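Local coordinates for protein transcription termination factor FttA (Methanosarcina mazei, PDB 2XR1) that probably terminates archaeal transcription by cutting nascent RNA at the exit channel of RNA polymerase, using two zinc ions required for its nuclease activity, at residues B[202-207]-B[320-325]; B[347-352]-B[371-376]; B[31-36]-B[164-169]. All coordinates share one frame; numbering follows the deposited sequence.

Interaction 1 of 3, residues B[202-207]-B[320-325]; sequences LSTPES and APDIKL
The carboxylate of Asp322 reaches across to Thr204 and Ser207, presenting one oxygen to each hydroxyl. Thr204 and Asp322 approach from opposite directions, and Thr204 OG1 donates to Asp322 OD2 over 2.8 Å, on the syn lone pair of that oxygen. The same hydroxyl accepts from Glu206 N at 3.1 Å (147° at the hydrogen), which makes an ST turn; threonine suits the place because its hydroxyl carries both bonds while its CG2 methyl packs on Ile323. With chi1 at 80°, OG1 stands between the backbone N and the carbonyl carbon, within reach of both partners. Ser207 OG lies 2.8 Å from Asp322 OD1, a likely second hydrogen bond.

Glu206 lays its CG over one face of the Asp322 carboxylate, 3.6 Å from Asp322 OD2. Its chain bends at chi2 so that its own carboxylate leads away, turned 85° to that of Asp322, and binds Thr178 N and Ser179 N. The like charges are thus kept apart, Glu206 OE2 lying 5.6 Å from Asp322 OD2. Beneath the polar group, Ile323 stretches CD1 to within 3.9 Å of Ser207 CB and 4.2 Å of Thr204 CG2, while the small Ala320 CB sits 3.6 Å from Ser207 OG.

Both partners are chain reversals. Thr204 N bonds to Ser207 O where strand 199-203 turns back into 208-211, and Asp322 occupies the turn between strands 317-320 and 323-329. These hairpins belong to the two facing sheets of the metallo-beta-lactamase sandwich, which this contact ties together at their ends.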
loop_
_atom_site.group_PDB
_atom_site.type_symbol
_atom_site.label_atom_id
_atom_site.label_comp_id
_atom_site.label_asym_id
_atom_site.label_seq_id
_atom_site.Cartn_x
_atom_site.Cartn_y
_atom_site.Cartn_z
ATOM N N LEU B 202 0.452 -9.901 2.851
ATOM C CA LEU B 202 -0.932 -10.313 2.642
ATOM C C LEU B 202 -1.696 -9.703 3.782
ATOM O O LEU B 202 -1.290 -9.832 4.909
ATOM C CB LEU B 202 -1.044 -11.830 2.685
ATOM C CG LEU B 202 -2.401 -12.508 2.799
ATOM C CD1 LEU B 202 -3.321 -12.241 1.607
ATOM C CD2 LEU B 202 -2.106 -14.016 2.982
ATOM N N SER B 203 -2.792 -9.012 3.504
ATOM C CA SER B 203 -3.450 -8.295 4.555
ATOM C C SER B 203 -4.953 -8.374 4.420
ATOM O O SER B 203 -5.499 -8.553 3.309
ATOM C CB SER B 203 -2.957 -6.842 4.656
ATOM O OG SER B 203 -3.578 -6.016 3.689
ATOM N N THR B 204 -5.601 -8.292 5.590
ATOM C CA THR B 204 -7.042 -8.269 5.685
ATOM C C THR B 204 -7.321 -7.162 6.664
ATOM O O THR B 204 -6.409 -6.516 7.117
ATOM C CB THR B 204 -7.613 -9.624 6.185
ATOM O OG1 THR B 204 -7.494 -9.735 7.624
ATOM C CG2 THR B 204 -6.909 -10.742 5.500
ATOM N N PRO B 205 -8.587 -6.922 6.969
ATOM C CA PRO B 205 -8.846 -5.889 7.960
ATOM C C PRO B 205 -8.330 -6.229 9.352
ATOM O O PRO B 205 -8.093 -5.313 10.159
ATOM C CB PRO B 205 -10.380 -5.759 7.956
ATOM C CG PRO B 205 -10.816 -6.254 6.624
ATOM C CD PRO B 205 -9.767 -7.243 6.147
ATOM N N GLU B 206 -8.163 -7.522 9.640
ATOM C CA GLU B 206 -7.735 -7.968 10.980
ATOM C C GLU B 206 -6.256 -8.344 10.987
ATOM O O GLU B 206 -5.667 -8.494 12.034
ATOM C CB GLU B 206 -8.502 -9.217 11.424
ATOM C CG GLU B 206 -10.019 -9.226 11.164
ATOM C CD GLU B 206 -10.839 -8.435 12.185
ATOM O OE1 GLU B 206 -10.286 -8.024 13.243
ATOM O OE2 GLU B 206 -12.064 -8.239 11.930
ATOM N N SER B 207 -5.645 -8.536 9.834
ATOM C CA SER B 207 -4.409 -9.243 9.845
ATOM C C SER B 207 -3.455 -8.837 8.754
ATOM O O SER B 207 -3.855 -8.446 7.660
ATOM C CB SER B 207 -4.708 -10.737 9.758
ATOM O OG SER B 207 -5.571 -11.048 10.830
ATOM N N ALA B 320 -3.850 -16.552 12.584
ATOM C CA ALA B 320 -4.498 -15.288 12.837
ATOM C C ALA B 320 -5.994 -15.519 12.992
ATOM O O ALA B 320 -6.507 -16.587 12.713
ATOM C CB ALA B 320 -4.204 -14.306 11.720
ATOM N N PRO B 321 -6.712 -14.521 13.493
ATOM C CA PRO B 321 -8.127 -14.776 13.750
ATOM C C PRO B 321 -8.910 -15.163 12.483
ATOM O O PRO B 321 -9.985 -15.707 12.575
ATOM C CB PRO B 321 -8.635 -13.441 14.290
ATOM C CG PRO B 321 -7.426 -12.718 14.770
ATOM C CD PRO B 321 -6.276 -13.198 13.963
ATOM N N ASP B 322 -8.379 -14.858 11.309
ATOM C CA ASP B 322 -9.113 -15.111 10.084
ATOM C C ASP B 322 -8.254 -15.706 9.000
ATOM O O ASP B 322 -8.625 -15.652 7.845
ATOM C CB ASP B 322 -9.771 -13.824 9.582
ATOM C CG ASP B 322 -8.751 -12.671 9.287
ATOM O OD1 ASP B 322 -7.537 -12.730 9.649
ATOM O OD2 ASP B 322 -9.187 -11.692 8.662
ATOM N N ILE B 323 -7.113 -16.278 9.363
ATOM C CA ILE B 323 -6.234 -16.867 8.375
ATOM C C ILE B 323 -5.719 -18.219 8.825
ATOM O O ILE B 323 -5.207 -18.328 9.926
ATOM C CB ILE B 323 -5.050 -15.957 8.035
ATOM C CG1 ILE B 323 -5.543 -14.576 7.636
ATOM C CG2 ILE B 323 -4.236 -16.558 6.890
ATOM C CD1 ILE B 323 -4.447 -13.664 7.258
ATOM N N LYS B 324 -5.904 -19.227 7.973
ATOM C CA LYS B 324 -5.350 -20.552 8.196
ATOM C C LYS B 324 -4.326 -20.824 7.130
ATOM O O LYS B 324 -4.590 -20.600 5.964
ATOM C CB LYS B 324 -6.428 -21.615 8.093
ATOM C CG LYS B 324 -7.284 -21.704 9.288
ATOM C CD LYS B 324 -8.233 -22.862 9.169
ATOM C CE LYS B 324 -9.324 -22.838 10.274
ATOM N NZ LYS B 324 -9.928 -21.470 10.426
ATOM N N LEU B 325 -3.180 -21.332 7.535
ATOM C CA LEU B 325 -2.052 -21.612 6.642
ATOM C C LEU B 325 -1.791 -23.110 6.567
ATOM O O LEU B 325 -1.877 -23.814 7.583
ATOM C CB LEU B 325 -0.791 -20.949 7.183
ATOM C CG LEU B 325 0.547 -21.396 6.561
ATOM C CD1 LEU B 325 0.638 -21.016 5.074
ATOM C CD2 LEU B 325 1.767 -20.848 7.344
#

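Interaction 2 of 3, residues B[347-352]-B[371-376]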
loop_
_atom_site.group_PDB
_atom_site.type_symbol
_atom_site.label_atom_id
_atom_site.label_comp_id
_atom_site.label_asym_id
_atom_site.label_seq_id
_atom_site.Cartn_x
_atom_site.Cartn_y
_atom_site.Cartn_z
ATOM N N LEU B 347 -13.817 -17.079 2.620
ATOM C CA LEU B 347 -13.920 -15.826 1.910
ATOM C C LEU B 347 -13.051 -15.912 0.666
ATOM O O LEU B 347 -13.509 -15.660 -0.425
ATOM C CB LEU B 347 -13.526 -14.649 2.807
ATOM C CG LEU B 347 -14.580 -14.250 3.858
ATOM C CD1 LEU B 347 -14.187 -13.024 4.689
ATOM C CD2 LEU B 347 -15.866 -13.969 3.156
ATOM N N HIS B 348 -11.804 -16.313 0.832
ATOM C CA HIS B 348 -10.878 -16.333 -0.247
ATOM C C HIS B 348 -9.745 -17.285 0.076
ATOM O O HIS B 348 -9.470 -17.593 1.241
ATOM C CB HIS B 348 -10.341 -14.919 -0.459
ATOM C CG HIS B 348 -9.713 -14.699 -1.804
ATOM N ND1 HIS B 348 -10.441 -14.332 -2.913
ATOM C CD2 HIS B 348 -8.424 -14.779 -2.213
ATOM C CE1 HIS B 348 -9.634 -14.216 -3.950
ATOM N NE2 HIS B 348 -8.403 -14.471 -3.553
ATOM N N ASN B 349 -9.109 -17.797 -0.968
ATOM C CA ASN B 349 -7.969 -18.676 -0.790
ATOM C C ASN B 349 -6.895 -18.232 -1.743
ATOM O O ASN B 349 -7.159 -18.150 -2.952
ATOM C CB ASN B 349 -8.310 -20.144 -1.105
ATOM C CG ASN B 349 -9.324 -20.713 -0.195
ATOM O OD1 ASN B 349 -8.985 -21.435 0.771
ATOM N ND2 ASN B 349 -10.579 -20.442 -0.489
ATOM N N VAL B 350 -5.696 -17.976 -1.215
ATOM C CA VAL B 350 -4.612 -17.494 -2.037
ATOM C C VAL B 350 -3.404 -18.393 -1.817
ATOM O O VAL B 350 -3.114 -18.753 -0.691
ATOM C CB VAL B 350 -4.249 -15.997 -1.748
ATOM C CG1 VAL B 350 -4.210 -15.738 -0.312
ATOM C CG2 VAL B 350 -2.889 -15.663 -2.316
ATOM N N VAL B 351 -2.720 -18.751 -2.895
ATOM C CA VAL B 351 -1.502 -19.529 -2.827
ATOM C C VAL B 351 -0.273 -18.750 -3.242
ATOM O O VAL B 351 -0.230 -18.145 -4.293
ATOM C CB VAL B 351 -1.598 -20.752 -3.713
ATOM C CG1 VAL B 351 -0.269 -21.356 -3.870
ATOM C CG2 VAL B 351 -2.603 -21.770 -3.108
ATOM N N PHE B 352 0.725 -18.732 -2.379
ATOM C CA PHE B 352 1.997 -18.176 -2.729
ATOM C C PHE B 352 2.842 -19.355 -2.998
ATOM O O PHE B 352 2.983 -20.161 -2.120
ATOM C CB PHE B 352 2.600 -17.437 -1.551
ATOM C CG PHE B 352 2.047 -16.070 -1.356
ATOM C CD1 PHE B 352 0.803 -15.893 -0.766
ATOM C CD2 PHE B 352 2.783 -14.937 -1.727
ATOM C CE1 PHE B 352 0.271 -14.610 -0.571
ATOM C CE2 PHE B 352 2.263 -13.667 -1.541
ATOM C CZ PHE B 352 0.994 -13.502 -0.953
ATOM N N PHE B 371 -5.595 -28.323 -4.228
ATOM C CA PHE B 371 -5.928 -27.694 -2.939
ATOM C C PHE B 371 -7.425 -27.748 -2.782
ATOM O O PHE B 371 -8.110 -27.875 -3.750
ATOM C CB PHE B 371 -5.464 -26.222 -2.844
ATOM C CG PHE B 371 -4.085 -25.967 -3.363
ATOM C CD1 PHE B 371 -2.997 -26.184 -2.579
ATOM C CD2 PHE B 371 -3.891 -25.474 -4.648
ATOM C CE1 PHE B 371 -1.700 -25.915 -3.056
ATOM C CE2 PHE B 371 -2.644 -25.223 -5.132
ATOM C CZ PHE B 371 -1.521 -25.443 -4.328
ATOM N N PRO B 372 -7.947 -27.654 -1.562
ATOM C CA PRO B 372 -9.409 -27.734 -1.509
ATOM C C PRO B 372 -10.047 -26.607 -2.283
ATOM O O PRO B 372 -11.043 -26.872 -2.957
ATOM C CB PRO B 372 -9.727 -27.628 -0.004
ATOM C CG PRO B 372 -8.465 -28.068 0.675
ATOM C CD PRO B 372 -7.353 -27.581 -0.219
ATOM N N ARG B 373 -9.444 -25.392 -2.182
ATOM C CA ARG B 373 -9.842 -24.210 -2.927
ATOM C C ARG B 373 -8.662 -23.262 -3.196
ATOM O O ARG B 373 -7.698 -23.216 -2.432
ATOM C CB ARG B 373 -10.970 -23.495 -2.190
ATOM C CG ARG B 373 -12.370 -24.030 -2.565
ATOM C CD ARG B 373 -13.542 -23.161 -2.075
ATOM N NE ARG B 373 -13.281 -21.707 -2.114
ATOM C CZ ARG B 373 -14.020 -20.793 -1.471
ATOM N NH1 ARG B 373 -15.092 -21.158 -0.765
ATOM N NH2 ARG B 373 -13.684 -19.497 -1.539
ATOM N N VAL B 374 -8.686 -22.557 -4.325
ATOM C CA VAL B 374 -7.656 -21.546 -4.673
ATOM C C VAL B 374 -8.245 -20.504 -5.594
ATOM O O VAL B 374 -8.532 -20.811 -6.718
ATOM C CB VAL B 374 -6.513 -22.050 -5.571
ATOM C CG1 VAL B 374 -5.209 -21.323 -5.190
ATOM C CG2 VAL B 374 -6.384 -23.508 -5.529
ATOM N N GLU B 375 -8.394 -19.280 -5.159
ATOM C CA GLU B 375 -8.915 -18.306 -6.058
ATOM C C GLU B 375 -7.775 -17.516 -6.699
ATOM O O GLU B 375 -7.882 -17.171 -7.865
ATOM C CB GLU B 375 -9.944 -17.433 -5.366
ATOM C CG GLU B 375 -11.331 -18.123 -5.181
ATOM C CD GLU B 375 -11.402 -19.176 -4.036
ATOM O OE1 GLU B 375 -10.737 -18.959 -3.016
ATOM O OE2 GLU B 375 -12.150 -20.208 -4.110
ATOM N N THR B 376 -6.685 -17.270 -5.969
ATOM C CA THR B 376 -5.545 -16.477 -6.448
ATOM C C THR B 376 -4.240 -17.238 -6.268
ATOM O O THR B 376 -3.999 -17.790 -5.206
ATOM C CB THR B 376 -5.419 -15.169 -5.601
ATOM O OG1 THR B 376 -6.646 -14.430 -5.662
ATOM C CG2 THR B 376 -4.283 -14.267 -6.058
#
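Strand 348-352 meets the chain leading into strand 376-380 through backbone bonds first, with Val350 and Thr376 forming a parallel bridge. Asn349 O accepts from two successive amides: Glu375 N at 2.8 Å, tilted from the carbonyl plane, and Thr376 N at 3.2 Å, lying in it. Thr376 O in turn takes Val351 N at 2.8 Å, in a nearly straight bond (167°).

Side-chain polar groups extend this pairing. Asn349 ND2 donates to Glu375 OE1 over 2.9 Å from within its own amide plane, on the syn lone pair of the acid, and Asn349 N adds a weak bond to the same oxygen. The other oxygen, Glu375 OE2, forms a salt bridge with Arg373 NE at 2.7 Å, so one carboxylate is shared between an amide and a guanidinium group. The bend at chi2 of Glu375 (76°) folds it back to both. His348 NE2 and Thr376 OG1 are hydrogen-bonded at 2.7 Å, the hydroxyl lying in the plane at the ring edge.

Apolar contacts complete the joint. Glu375 CB sits over one face of the His348 ring, offset toward its rim, a CH-pi contact. On the other side of the strand Val351 CG2 stands above the centre of the Phe371 ring, 4.0 Å from the centroid, and also touches Val374 CG1; compact branched methyls suit a flat aromatic surface.

Strand 337-343 flanks 348-352 on its other edge, where Leu347 and His348 form a classic beta bulge opposite Ile343. Asn349 OD1 is held by His342, Phe371 meets His328 edge-to-face, and Val350 rests on Phe341 of strand 337-343.

Interaction 3 of 3, residues B[31-36]-B[164-169]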
loop_
_atom_site.group_PDB
_atom_site.type_symbol
_atom_site.label_atom_id
_atom_site.label_comp_id
_atom_site.label_asym_id
_atom_site.label_seq_id
_atom_site.Cartn_x
_atom_site.Cartn_y
_atom_site.Cartn_z
ATOM N N GLU B 31 -3.879 -24.101 27.485
ATOM C CA GLU B 31 -3.210 -22.898 26.983
ATOM C C GLU B 31 -3.116 -22.919 25.473
ATOM O O GLU B 31 -2.881 -23.929 24.892
ATOM C CB GLU B 31 -1.759 -22.854 27.465
ATOM C CG GLU B 31 -1.558 -22.350 28.892
ATOM C CD GLU B 31 -1.798 -20.822 29.053
ATOM O OE1 GLU B 31 -1.761 -20.069 28.046
ATOM O OE2 GLU B 31 -2.034 -20.382 30.194
ATOM N N PHE B 32 -3.277 -21.773 24.854
ATOM C CA PHE B 32 -2.943 -21.568 23.470
ATOM C C PHE B 32 -1.442 -21.320 23.382
ATOM O O PHE B 32 -0.967 -20.339 23.920
ATOM C CB PHE B 32 -3.641 -20.331 22.945
ATOM C CG PHE B 32 -5.137 -20.441 22.881
ATOM C CD1 PHE B 32 -5.763 -21.444 22.122
ATOM C CD2 PHE B 32 -5.931 -19.497 23.520
ATOM C CE1 PHE B 32 -7.144 -21.517 22.044
ATOM C CE2 PHE B 32 -7.298 -19.567 23.446
ATOM C CZ PHE B 32 -7.911 -20.583 22.702
ATOM N N GLU B 33 -0.690 -22.218 22.738
ATOM C CA GLU B 33 0.747 -22.001 22.560
ATOM C C GLU B 33 1.052 -21.986 21.087
ATOM O O GLU B 33 0.996 -23.008 20.413
ATOM C CB GLU B 33 1.582 -23.040 23.298
ATOM C CG GLU B 33 1.363 -22.998 24.803
ATOM C CD GLU B 33 2.152 -24.056 25.594
ATOM O OE1 GLU B 33 2.964 -24.804 24.981
ATOM O OE2 GLU B 33 1.945 -24.131 26.842
ATOM N N GLY B 34 1.341 -20.799 20.579
ATOM C CA GLY B 34 1.409 -20.599 19.148
ATOM C C GLY B 34 0.092 -21.036 18.527
ATOM O O GLY B 34 -0.988 -20.834 19.113
ATOM N N PRO B 35 0.173 -21.681 17.350
ATOM C CA PRO B 35 -1.015 -22.122 16.653
ATOM C C PRO B 35 -1.883 -23.111 17.430
ATOM O O PRO B 35 -3.053 -23.183 17.140
ATOM C CB PRO B 35 -0.448 -22.773 15.413
ATOM C CG PRO B 35 0.807 -22.113 15.215
ATOM C CD PRO B 35 1.373 -21.969 16.560
ATOM N N GLN B 36 -1.328 -23.823 18.417
ATOM C CA GLN B 36 -1.993 -24.970 19.039
ATOM C C GLN B 36 -2.739 -24.664 20.332
ATOM O O GLN B 36 -2.344 -23.815 21.116
ATOM C CB GLN B 36 -0.958 -26.051 19.397
ATOM C CG GLN B 36 -0.169 -26.606 18.260
ATOM C CD GLN B 36 0.689 -27.766 18.683
ATOM O OE1 GLN B 36 0.495 -28.884 18.232
ATOM N NE2 GLN B 36 1.643 -27.505 19.557
ATOM N N GLU B 164 7.082 -18.377 27.005
ATOM C CA GLU B 164 6.425 -17.092 27.127
ATOM C C GLU B 164 6.100 -16.467 25.789
ATOM O O GLU B 164 5.041 -15.868 25.635
ATOM C CB GLU B 164 7.278 -16.154 27.975
ATOM C CG GLU B 164 6.559 -14.890 28.438
ATOM C CD GLU B 164 5.270 -15.161 29.295
ATOM O OE1 GLU B 164 5.372 -15.694 30.453
ATOM O OE2 GLU B 164 4.156 -14.822 28.778
ATOM N N ILE B 165 6.997 -16.608 24.816
ATOM C CA ILE B 165 6.747 -16.130 23.467
ATOM C C ILE B 165 5.616 -16.927 22.824
ATOM O O ILE B 165 4.839 -16.363 22.075
ATOM C CB ILE B 165 7.997 -16.281 22.577
ATOM C CG1 ILE B 165 9.109 -15.373 23.038
ATOM C CG2 ILE B 165 7.701 -15.965 21.078
ATOM C CD1 ILE B 165 10.435 -15.856 22.605
ATOM N N LEU B 166 5.531 -18.235 23.070
ATOM C CA LEU B 166 4.416 -19.022 22.541
ATOM C C LEU B 166 3.092 -18.564 23.144
ATOM O O LEU B 166 2.091 -18.489 22.433
ATOM C CB LEU B 166 4.602 -20.530 22.759
ATOM C CG LEU B 166 5.691 -21.253 21.927
ATOM C CD1 LEU B 166 5.587 -22.743 22.096
ATOM C CD2 LEU B 166 5.636 -20.912 20.467
ATOM N N LYS B 167 3.078 -18.244 24.431
ATOM C CA LYS B 167 1.849 -17.790 25.058
ATOM C C LYS B 167 1.379 -16.484 24.462
ATOM O O LYS B 167 0.177 -16.263 24.330
ATOM C CB LYS B 167 2.032 -17.560 26.544
ATOM C CG LYS B 167 1.979 -18.783 27.401
ATOM C CD LYS B 167 1.917 -18.375 28.886
ATOM C CE LYS B 167 2.956 -19.102 29.727
ATOM N NZ LYS B 167 3.207 -18.368 31.011
ATOM N N THR B 168 2.321 -15.607 24.133
ATOM C CA THR B 168 1.970 -14.256 23.669
ATOM C C THR B 168 1.418 -14.337 22.254
ATOM O O THR B 168 0.384 -13.769 21.932
ATOM C CB THR B 168 3.190 -13.252 23.796
ATOM O OG1 THR B 168 3.525 -13.093 25.186
ATOM C CG2 THR B 168 2.842 -11.880 23.249
ATOM N N VAL B 169 2.133 -15.062 21.425
ATOM C CA VAL B 169 1.727 -15.329 20.053
ATOM C C VAL B 169 0.374 -16.023 20.017
ATOM O O VAL B 169 -0.482 -15.680 19.198
ATOM C CB VAL B 169 2.771 -16.201 19.369
ATOM C CG1 VAL B 169 2.232 -16.754 18.085
ATOM C CG2 VAL B 169 4.014 -15.372 19.162
#
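Glu33, the last residue of strand 30-33 in the first KH domain, and Gly34, in the turn that follows, lie against Leu166 of helix 159-173. Strand 31-33 and helix segment 164-169 run nearly crosswise, their directions 102° apart and their axes 6.3 Å apart at closest approach.

In the first shell, Leu166 points its side chain at the strand, with CB 4.0 Å from Glu33 CB and CD1 touching the same carbon. Val169, its CG1 anti to the backbone N (chi1 167°), sets that methyl 4.1 Å from Gly34 CA. Lys167 contributes its aliphatic part: CG passes 4.0 Å from Glu31 OE1, while its ammonium is 5.7 Å from Glu31 OE2 and makes a weak salt bridge to Glu164 instead.

Gly34 is positioned by the type II' turn from Glu33 to Gln36, which joins strands 30-33 and 36-41; glycine suits its second place, where phi is positive. Glu33 extends away to a salt bridge with Arg68, and Phe32 packs on helix 7-18 and stacks with His174. Val169 and Pro35 both touch Tyr267, so the turn and the helix meet the metallo-beta-lactamase region at this point.

One hydrogen bond spans the two segments: Gly34 N donates to Leu166 O at 3.1 Å, almost straight at the hydrogen (174°) but approaching from above the carbonyl plane.

Overall arrangement
Interactions 1 and 2 belong to the metallo-beta-lactamase fold and reach the same sheet; their centres are about 13 Å apart, and they touch where Leu202 CD1 meets Val350 CG1 at 4.1 Å. Interaction 2 is the most buried of the three and combines parallel strand pairing with side-chain hydrogen bonds and a salt bridge. Interaction 1, partly buried, joins turns of the two facing sheets by hydroxyls and a carboxylate. Interaction 3, also partly buried, joins a KH strand and turn to helix 159-173, its centre about 17 Å from that of interaction 1 and about 26 Å from that of interaction 2. Its contacts are mainly aliphatic, with a single backbone bond.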